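Local coordinates for protein aryl acylamidase (bacterium CSBL00001, PDB 4YJ6) that probably hydrolyses the amide bond of N-acylated aryl amines, as an aryl acylamidase of the amidase signature family, at residues T228-D233 with A476-S481; Y313-M318 with N420-D425; D320-M325 with M432-N437. All blocks are in the same frame, centred on the assembly; numbering follows the deposited sequence.

Contact 1 (T228-D233 with A476-S481); sequences TRTVRD and AFERAS
Glu478, in the last turn of helix 467-480, places its carboxylate against the backbone that opens helix 231-241. The direct polar contact is a single hydrogen bond: Val231 N donates to Glu478 OE2 at 3.0 Å, with an N-H...O angle of 157°. The N-H comes to the syn side of the carboxylate but from 31° out of its plane. Glu478 reaches this far because CG stands anti to the backbone N (chi1 -176°) and the chain stays extended beyond it.

Two waters widen the grip. One donates both to Glu478 OE2, at 2.6 Å, and to Arg229 O, which also accepts from Trp483 NE1. The other accepts from Arg232 N at 2.9 Å and donates to Glu478 OE1 at 2.6 Å. Each carboxylate oxygen is thus tied to the helix start: OE2 directly, with a water beside the bond, and OE1 through a water alone.

Van der Waals contact fills in round these bonds. Glu478 OE1 lies 3.5 Å from Val231 CB, and CG2 of the same valine rests 3.7 Å from Glu478 CD, the two side chains running past each other in opposite directions. Val231 also packs on Ile471, Ser474 and Ala475, earlier in helix 467-480. Thr230 adds its CB, 3.6 Å from Glu478 OE2.

Within 228-233, Asp233 N donates to Thr230 OG1 at 2.9 Å. The carboxylate of Asp233 has other partners, OD2 accepting from Ala13 N and OD1 from Ala14 N.

The arrangement is a helix N-terminus capped locally by Thr230 and met by a second acceptor from a distant helix, whose carboxylate probably interacts favourably with the positive end of the helix dipole. It lies where strand 223-228 of the large mixed sheet gives way to helix 231-241.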
loop_
_atom_site.group_PDB
_atom_site.type_symbol
_atom_site.label_atom_id
_atom_site.label_comp_id
_atom_site.label_asym_id
_atom_site.label_seq_id
_atom_site.Cartn_x
_atom_site.Cartn_y
_atom_site.Cartn_z
ATOM N N THR A 228 -8.263 0.972 -2.405
ATOM C CA THR A 228 -9.593 1.325 -2.930
ATOM C C THR A 228 -10.589 1.433 -1.768
ATOM O O THR A 228 -10.243 1.179 -0.626
ATOM C CB THR A 228 -10.138 0.228 -3.864
ATOM O OG1 THR A 228 -10.202 -1.014 -3.150
ATOM C CG2 THR A 228 -9.240 0.048 -5.094
ATOM N N ARG A 229 -11.840 1.782 -2.061
ATOM C CA ARG A 229 -12.874 1.767 -1.023
ATOM C C ARG A 229 -13.718 0.518 -1.130
ATOM O O ARG A 229 -14.407 0.171 -0.165
ATOM C CB ARG A 229 -13.794 3.005 -1.108
ATOM C CG ARG A 229 -13.058 4.321 -0.738
ATOM C CD ARG A 229 -13.973 5.556 -0.716
ATOM N NE ARG A 229 -14.551 5.787 -2.032
ATOM C CZ ARG A 229 -13.944 6.460 -3.016
ATOM N NH1 ARG A 229 -12.766 7.054 -2.830
ATOM N NH2 ARG A 229 -14.556 6.558 -4.181
ATOM N N THR A 230 -13.712 -0.142 -2.289
ATOM C CA THR A 230 -14.469 -1.390 -2.464
ATOM C C THR A 230 -13.577 -2.507 -2.955
ATOM O O THR A 230 -12.577 -2.273 -3.635
ATOM C CB THR A 230 -15.604 -1.274 -3.498
ATOM O OG1 THR A 230 -15.050 -1.185 -4.840
ATOM C CG2 THR A 230 -16.454 -0.045 -3.223
ATOM N N VAL A 231 -13.977 -3.730 -2.642
ATOM C CA VAL A 231 -13.215 -4.880 -3.085
ATOM C C VAL A 231 -13.348 -5.031 -4.594
ATOM O O VAL A 231 -12.367 -5.360 -5.259
ATOM C CB VAL A 231 -13.646 -6.164 -2.335
ATOM C CG1 VAL A 231 -12.873 -7.382 -2.870
ATOM C CG2 VAL A 231 -13.402 -5.950 -0.815
ATOM N N ARG A 232 -14.532 -4.738 -5.149
ATOM C CA ARG A 232 -14.733 -4.814 -6.594
ATOM C C ARG A 232 -13.740 -3.878 -7.319
ATOM O O ARG A 232 -13.166 -4.247 -8.337
ATOM C CB ARG A 232 -16.179 -4.405 -6.978
ATOM C CG ARG A 232 -16.411 -4.313 -8.520
ATOM C CD ARG A 232 -17.890 -4.017 -8.854
ATOM N NE ARG A 232 -18.687 -5.164 -8.397
ATOM C CZ ARG A 232 -19.717 -5.129 -7.529
ATOM N NH1 ARG A 232 -20.183 -3.971 -7.015
ATOM N NH2 ARG A 232 -20.314 -6.278 -7.182
ATOM N N ASP A 233 -13.532 -2.672 -6.814
ATOM C CA ASP A 233 -12.619 -1.763 -7.516
ATOM C C ASP A 233 -11.204 -2.323 -7.462
ATOM O O ASP A 233 -10.399 -2.101 -8.376
ATOM C CB ASP A 233 -12.600 -0.364 -6.913
ATOM C CG ASP A 233 -13.782 0.501 -7.391
ATOM O OD1 ASP A 233 -14.556 0.051 -8.263
ATOM O OD2 ASP A 233 -13.887 1.624 -6.886
ATOM N N ALA A 476 -16.690 -11.195 0.724
ATOM C CA ALA A 476 -17.675 -11.804 1.630
ATOM C C ALA A 476 -17.778 -10.983 2.919
ATOM O O ALA A 476 -18.890 -10.700 3.441
ATOM C CB ALA A 476 -17.277 -13.239 1.905
ATOM N N PHE A 477 -16.631 -10.586 3.461
ATOM C CA PHE A 477 -16.619 -9.766 4.677
ATOM C C PHE A 477 -17.245 -8.393 4.388
ATOM O O PHE A 477 -17.984 -7.863 5.196
ATOM C CB PHE A 477 -15.183 -9.619 5.200
ATOM C CG PHE A 477 -15.083 -8.879 6.494
ATOM C CD1 PHE A 477 -15.315 -9.542 7.691
ATOM C CD2 PHE A 477 -14.776 -7.516 6.515
ATOM C CE1 PHE A 477 -15.249 -8.850 8.913
ATOM C CE2 PHE A 477 -14.678 -6.815 7.718
ATOM C CZ PHE A 477 -14.920 -7.478 8.925
ATOM N N GLU A 478 -16.968 -7.815 3.220
ATOM C CA GLU A 478 -17.481 -6.517 2.869
ATOM C C GLU A 478 -19.011 -6.531 2.853
ATOM O O GLU A 478 -19.641 -5.555 3.270
ATOM C CB GLU A 478 -16.942 -6.145 1.464
ATOM C CG GLU A 478 -17.327 -4.758 0.984
ATOM C CD GLU A 478 -16.782 -4.522 -0.421
ATOM O OE1 GLU A 478 -16.922 -5.429 -1.263
ATOM O OE2 GLU A 478 -16.245 -3.441 -0.644
ATOM N N ARG A 479 -19.597 -7.611 2.358
ATOM C CA ARG A 479 -21.058 -7.714 2.299
ATOM C C ARG A 479 -21.647 -7.850 3.706
ATOM O O ARG A 479 -22.663 -7.231 4.029
ATOM C CB ARG A 479 -21.475 -8.926 1.496
ATOM C CG ARG A 479 -21.271 -8.744 -0.013
ATOM C CD ARG A 479 -21.922 -9.877 -0.781
ATOM N NE ARG A 479 -21.230 -11.156 -0.592
ATOM C CZ ARG A 479 -20.185 -11.566 -1.311
ATOM N NH1 ARG A 479 -19.726 -10.814 -2.293
ATOM N NH2 ARG A 479 -19.630 -12.753 -1.080
ATOM N N ALA A 480 -20.997 -8.676 4.521
ATOM C CA ALA A 480 -21.548 -9.042 5.849
ATOM C C ALA A 480 -21.240 -8.008 6.924
ATOM O O ALA A 480 -21.981 -7.871 7.912
ATOM C CB ALA A 480 -21.012 -10.384 6.267
ATOM N N SER A 481 -20.135 -7.300 6.749
ATOM C CA SER A 481 -19.648 -6.321 7.715
ATOM C C SER A 481 -19.147 -5.078 6.990
ATOM O O SER A 481 -17.949 -4.783 6.969
ATOM C CB SER A 481 -18.515 -6.966 8.546
ATOM O OG SER A 481 -17.978 -6.080 9.540
HETATM O O HOH W 1 -16.967 -1.180 0.443
HETATM O O HOH W 2 -17.106 -4.701 -3.768
#

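Contact 2 (Y313-M318 with N420-D425); sequences YSQKQM and NGEEID
Gln315, in the first turn of helix 315-339, extends its amide to the small beta hairpin of strands 418-419 and 422-423, just beside a capping box: Gln317 N donates to Ser314 OG, and Ser314 N to Gln317 OE1. The tight part of the contact is this one amide. Its NE2 donates twice, to Glu422 OE2 at 2.9 Å (167°), on the anti side of the carboxylate, and less straight to Glu423 O at 2.9 Å (134°). Both acceptors lie close to the amide plane, so the two bonds together fix its rotation. CG sits between the backbone N and the carbonyl carbon (chi1 57°), and a bend at the next bond turns the amide to the hairpin. Ile424 crosses the glutamine at about a right angle, CG1 lying 3.6 Å from Gln315 OE1. Replacing Gln315 by an alanine would probably leave the Glu422 carboxylate and Glu423 O without this shared donor and open a gap beside Ile424.

The outer side is looser. Glu423 directs its carboxylate away from the helix, and the Asn420-Gly421 turn lies at the surface. One water finishes the bridge, donating to Gln315 OE1 at 2.8 Å and accepting from Asp425 N at 2.9 Å.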
loop_
_atom_site.group_PDB
_atom_site.type_symbol
_atom_site.label_atom_id
_atom_site.label_comp_id
_atom_site.label_asym_id
_atom_site.label_seq_id
_atom_site.Cartn_x
_atom_site.Cartn_y
_atom_site.Cartn_z
ATOM N N TYR A 313 11.566 -16.579 16.626
ATOM C CA TYR A 313 12.298 -15.325 16.763
ATOM C C TYR A 313 11.448 -14.319 17.531
ATOM O O TYR A 313 10.230 -14.379 17.489
ATOM C CB TYR A 313 12.615 -14.756 15.357
ATOM C CG TYR A 313 13.694 -15.551 14.641
ATOM C CD1 TYR A 313 13.375 -16.607 13.764
ATOM C CD2 TYR A 313 15.040 -15.225 14.819
ATOM C CE1 TYR A 313 14.395 -17.333 13.104
ATOM C CE2 TYR A 313 16.063 -15.930 14.150
ATOM C CZ TYR A 313 15.728 -16.978 13.297
ATOM O OH TYR A 313 16.770 -17.666 12.675
ATOM N N SER A 314 12.083 -13.375 18.221
ATOM C CA SER A 314 11.339 -12.284 18.829
ATOM C C SER A 314 10.948 -11.262 17.764
ATOM O O SER A 314 11.563 -11.176 16.700
ATOM C CB SER A 314 12.179 -11.561 19.888
ATOM O OG SER A 314 13.224 -10.855 19.256
ATOM N N GLN A 315 9.937 -10.465 18.060
ATOM C CA GLN A 315 9.569 -9.405 17.116
ATOM C C GLN A 315 10.689 -8.364 16.881
ATOM O O GLN A 315 10.829 -7.860 15.772
ATOM C CB GLN A 315 8.252 -8.764 17.520
ATOM C CG GLN A 315 8.230 -8.171 18.938
ATOM C CD GLN A 315 8.590 -6.692 18.945
ATOM O OE1 GLN A 315 8.889 -6.117 17.917
ATOM N NE2 GLN A 315 8.537 -6.069 20.119
ATOM N N LYS A 316 11.511 -8.061 17.885
ATOM C CA LYS A 316 12.680 -7.218 17.647
ATOM C C LYS A 316 13.664 -7.867 16.704
ATOM O O LYS A 316 14.221 -7.195 15.852
ATOM C CB LYS A 316 13.413 -6.858 18.963
ATOM C CG LYS A 316 14.668 -6.013 18.686
ATOM C CD LYS A 316 15.308 -5.498 19.984
ATOM C CE LYS A 316 16.210 -4.267 19.717
ATOM N NZ LYS A 316 17.433 -4.534 18.879
ATOM N N GLN A 317 13.903 -9.169 16.845
ATOM C CA GLN A 317 14.829 -9.826 15.929
ATOM C C GLN A 317 14.322 -9.709 14.493
ATOM O O GLN A 317 15.098 -9.467 13.585
ATOM C CB GLN A 317 14.969 -11.295 16.292
ATOM C CG GLN A 317 15.890 -11.489 17.513
ATOM C CD GLN A 317 15.930 -12.953 17.956
ATOM O OE1 GLN A 317 14.902 -13.605 18.099
ATOM N NE2 GLN A 317 17.134 -13.469 18.166
HETATM N N MSE A 318 13.018 -9.886 14.303
HETATM C CA MSE A 318 12.458 -9.815 12.957
HETATM C C MSE A 318 12.484 -8.403 12.377
HETATM O O MSE A 318 12.838 -8.224 11.207
HETATM C CB MSE A 318 11.037 -10.356 12.980
HETATM C CG MSE A 318 11.048 -11.788 13.366
HETATM SE SE MSE A 318 9.346 -12.538 12.856
HETATM C CE MSE A 318 8.178 -11.541 14.102
ATOM N N ASN A 420 1.840 -1.792 25.089
ATOM C CA ASN A 420 1.606 -2.614 26.290
ATOM C C ASN A 420 2.893 -2.743 27.128
ATOM O O ASN A 420 3.166 -3.787 27.704
ATOM C CB ASN A 420 1.085 -4.007 25.910
ATOM C CG ASN A 420 -0.255 -3.946 25.180
ATOM O OD1 ASN A 420 -0.989 -2.962 25.303
ATOM N ND2 ASN A 420 -0.572 -4.988 24.413
ATOM N N GLY A 421 3.680 -1.679 27.176
ATOM C CA GLY A 421 4.914 -1.668 27.954
ATOM C C GLY A 421 6.086 -2.412 27.338
ATOM O O GLY A 421 7.170 -2.487 27.941
ATOM N N GLU A 422 5.892 -2.971 26.138
ATOM C CA GLU A 422 6.940 -3.735 25.473
ATOM C C GLU A 422 7.570 -2.864 24.391
ATOM O O GLU A 422 6.837 -2.244 23.626
ATOM C CB GLU A 422 6.333 -4.976 24.813
ATOM C CG GLU A 422 7.351 -5.772 24.059
ATOM C CD GLU A 422 6.828 -7.086 23.473
ATOM O OE1 GLU A 422 5.943 -7.752 24.082
ATOM O OE2 GLU A 422 7.382 -7.481 22.408
ATOM N N GLU A 423 8.900 -2.806 24.348
ATOM C CA GLU A 423 9.602 -1.989 23.366
ATOM C C GLU A 423 9.305 -2.543 21.982
ATOM O O GLU A 423 9.293 -3.756 21.784
ATOM C CB GLU A 423 11.120 -2.026 23.583
ATOM C CG GLU A 423 11.626 -1.162 24.748
ATOM C CD GLU A 423 11.357 0.323 24.515
ATOM O OE1 GLU A 423 11.912 0.923 23.549
ATOM O OE2 GLU A 423 10.543 0.866 25.287
ATOM N N ILE A 424 9.159 -1.634 21.031
ATOM C CA ILE A 424 8.896 -2.042 19.651
ATOM C C ILE A 424 9.517 -0.982 18.758
ATOM O O ILE A 424 9.568 0.215 19.123
ATOM C CB ILE A 424 7.385 -2.226 19.410
ATOM C CG1 ILE A 424 7.118 -2.956 18.081
ATOM C CG2 ILE A 424 6.596 -0.901 19.452
ATOM C CD1 ILE A 424 5.720 -3.618 18.085
ATOM N N ASP A 425 10.034 -1.411 17.604
ATOM C CA ASP A 425 10.656 -0.479 16.671
ATOM C C ASP A 425 9.605 0.522 16.137
ATOM O O ASP A 425 8.548 0.136 15.618
ATOM C CB ASP A 425 11.272 -1.264 15.514
ATOM C CG ASP A 425 12.020 -0.368 14.541
ATOM O OD1 ASP A 425 11.353 0.302 13.747
ATOM O OD2 ASP A 425 13.262 -0.335 14.575
HETATM O O HOH W 3 10.672 -4.147 17.123
#

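Contact 3 (D320-M325 with M432-N437); sequences DAWCRM and MTYLTN
Trp322 holds its indole trans to the main-chain nitrogen (chi1 -175°), which carries it from helix 315-339 toward Tyr434, whose own CG takes the position between backbone N and carbonyl carbon (chi1 66°). The phenol is thereby turned toward Met318 and Ser319, earlier in the tryptophan's helix, and the methylene at its root is left to meet the indole. Tyr434 CB lies over one face of that ring, 3.9 Å from Trp322 CD1 and 4.1 Å from Trp322 NE1. The two rings themselves meet obliquely: the centroids of the tyrosine ring and the five-membered ring of Trp322 are 5.7 Å apart, with planes inclined by 31°. No hydrogen bond joins the two segments.

The indole N-H is satisfied beyond them, by Gly184 O. Gly184 belongs to the glycine-rich segment that in amidase signature enzymes carries the catalytic serine, and a bound phosphate ion lies about 4 Å from the Trp322 side chain, consistent with a wall of the active-site pocket.

Helix 315-339 is flanked here by helix 354-363, whose Trp359 meets Cys323 and Arg324, and by helix 368-389, where Asp374 forms a salt bridge with Arg324. Helix 434-439 is tied through Thr436 to Gln201 and Tyr223, in strands 198-201 and 223-228 of the large sheet.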
loop_
_atom_site.group_PDB
_atom_site.type_symbol
_atom_site.label_atom_id
_atom_site.label_comp_id
_atom_site.label_asym_id
_atom_site.label_seq_id
_atom_site.Cartn_x
_atom_site.Cartn_y
_atom_site.Cartn_z
ATOM N N ASP A 320 14.501 -5.949 13.186
ATOM C CA ASP A 320 15.895 -5.611 12.890
ATOM C C ASP A 320 16.353 -6.235 11.558
ATOM O O ASP A 320 17.030 -5.581 10.758
ATOM C CB ASP A 320 16.842 -6.107 13.994
ATOM C CG ASP A 320 16.816 -5.248 15.263
ATOM O OD1 ASP A 320 16.264 -4.132 15.251
ATOM O OD2 ASP A 320 17.383 -5.712 16.288
ATOM N N ALA A 321 15.981 -7.491 11.317
ATOM C CA ALA A 321 16.344 -8.163 10.057
ATOM C C ALA A 321 15.681 -7.459 8.887
ATOM O O ALA A 321 16.309 -7.237 7.840
ATOM C CB ALA A 321 15.912 -9.650 10.076
ATOM N N TRP A 322 14.406 -7.114 9.033
ATOM C CA TRP A 322 13.728 -6.334 7.960
ATOM C C TRP A 322 14.439 -5.028 7.657
ATOM O O TRP A 322 14.707 -4.701 6.485
ATOM C CB TRP A 322 12.285 -6.022 8.370
ATOM C CG TRP A 322 11.502 -5.324 7.237
ATOM C CD1 TRP A 322 10.791 -5.937 6.223
ATOM C CD2 TRP A 322 11.348 -3.920 7.034
ATOM N NE1 TRP A 322 10.232 -4.991 5.411
ATOM C CE2 TRP A 322 10.554 -3.745 5.885
ATOM C CE3 TRP A 322 11.838 -2.781 7.700
ATOM C CZ2 TRP A 322 10.221 -2.487 5.394
ATOM C CZ3 TRP A 322 11.518 -1.538 7.223
ATOM C CH2 TRP A 322 10.713 -1.386 6.064
ATOM N N CYS A 323 14.804 -4.289 8.704
ATOM C CA CYS A 323 15.500 -3.020 8.498
ATOM C C CYS A 323 16.816 -3.206 7.782
ATOM O O CYS A 323 17.159 -2.418 6.898
ATOM C CB CYS A 323 15.738 -2.305 9.845
ATOM S SG CYS A 323 14.223 -1.616 10.581
ATOM N N ARG A 324 17.587 -4.228 8.158
ATOM C CA ARG A 324 18.833 -4.458 7.451
ATOM C C ARG A 324 18.592 -4.845 5.985
ATOM O O ARG A 324 19.312 -4.394 5.095
ATOM C CB ARG A 324 19.654 -5.555 8.150
ATOM C CG ARG A 324 20.338 -5.065 9.451
ATOM C CD ARG A 324 21.301 -6.125 9.991
ATOM N NE ARG A 324 20.568 -7.318 10.429
ATOM C CZ ARG A 324 20.111 -7.541 11.656
ATOM N NH1 ARG A 324 20.305 -6.655 12.663
ATOM N NH2 ARG A 324 19.434 -8.657 11.895
HETATM N N MSE A 325 17.602 -5.709 5.730
HETATM C CA MSE A 325 17.325 -6.112 4.350
HETATM C C MSE A 325 16.904 -4.955 3.454
HETATM O O MSE A 325 17.327 -4.891 2.301
HETATM C CB MSE A 325 16.243 -7.200 4.352
HETATM C CG MSE A 325 16.816 -8.444 4.870
HETATM SE SE MSE A 325 15.292 -9.605 5.221
HETATM C CE MSE A 325 14.610 -9.834 3.471
HETATM N N MSE A 432 2.779 -5.403 11.469
HETATM C CA MSE A 432 2.855 -6.867 11.458
HETATM C C MSE A 432 2.747 -7.443 10.059
HETATM O O MSE A 432 3.126 -8.584 9.830
HETATM C CB MSE A 432 1.779 -7.418 12.387
HETATM C CG MSE A 432 1.968 -6.811 13.742
HETATM SE SE MSE A 432 0.825 -7.813 14.956
HETATM C CE MSE A 432 -0.915 -7.099 14.497
ATOM N N THR A 433 2.226 -6.616 9.151
ATOM C CA THR A 433 2.240 -6.870 7.703
ATOM C C THR A 433 3.589 -7.326 7.140
ATOM O O THR A 433 3.614 -8.003 6.092
ATOM C CB THR A 433 1.915 -5.539 6.983
ATOM O OG1 THR A 433 2.633 -4.463 7.603
ATOM C CG2 THR A 433 0.438 -5.227 7.163
ATOM N N TYR A 434 4.710 -6.942 7.769
ATOM C CA TYR A 434 5.997 -7.225 7.115
ATOM C C TYR A 434 6.250 -8.731 6.993
ATOM O O TYR A 434 7.134 -9.131 6.202
ATOM C CB TYR A 434 7.209 -6.515 7.773
ATOM C CG TYR A 434 7.568 -6.943 9.195
ATOM C CD1 TYR A 434 8.082 -8.222 9.460
ATOM C CD2 TYR A 434 7.460 -6.043 10.251
ATOM C CE1 TYR A 434 8.423 -8.604 10.766
ATOM C CE2 TYR A 434 7.795 -6.406 11.546
ATOM C CZ TYR A 434 8.276 -7.684 11.799
ATOM O OH TYR A 434 8.620 -8.044 13.096
ATOM N N LEU A 435 5.523 -9.556 7.747
ATOM C CA LEU A 435 5.732 -11.011 7.619
ATOM C C LEU A 435 5.518 -11.485 6.168
ATOM O O LEU A 435 6.204 -12.401 5.733
ATOM C CB LEU A 435 4.833 -11.803 8.552
ATOM C CG LEU A 435 5.068 -11.512 10.027
ATOM C CD1 LEU A 435 4.020 -12.292 10.872
ATOM C CD2 LEU A 435 6.477 -11.885 10.432
ATOM N N THR A 436 4.566 -10.897 5.420
ATOM C CA THR A 436 4.343 -11.387 4.048
ATOM C C THR A 436 5.335 -10.775 3.063
ATOM O O THR A 436 5.466 -11.256 1.943
ATOM C CB THR A 436 2.921 -11.093 3.531
ATOM O OG1 THR A 436 2.743 -9.683 3.420
ATOM C CG2 THR A 436 1.874 -11.653 4.505
ATOM N N ASN A 437 6.052 -9.729 3.457
ATOM C CA ASN A 437 7.207 -9.314 2.651
ATOM C C ASN A 437 8.366 -10.298 2.848
ATOM O O ASN A 437 9.202 -10.449 1.987
ATOM C CB ASN A 437 7.645 -7.885 3.001
ATOM C CG ASN A 437 6.519 -6.901 2.811
ATOM O OD1 ASN A 437 5.799 -6.606 3.758
ATOM N ND2 ASN A 437 6.339 -6.410 1.583
#

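Contacts 2 and 3 are neighbours, their centres about 12 Å apart. They share helix 315-339, which meets strand 422-423 at its first turn and helix 434-439 about two turns later. Tyr434 joins them directly, its OH lying 3.3 Å from Met318 CB. Along the chain their segments alternate, 313-318 and 320-325 preceding 420-425 and 432-437, so one helix is fastened twice to one later region. Contact 1 lies apart, its centre about 32 Å from that of contact 2 and 28 Å from that of contact 3. Its segments enclose both in sequence, linking the start of helix 231-241 to the end of helix 467-480.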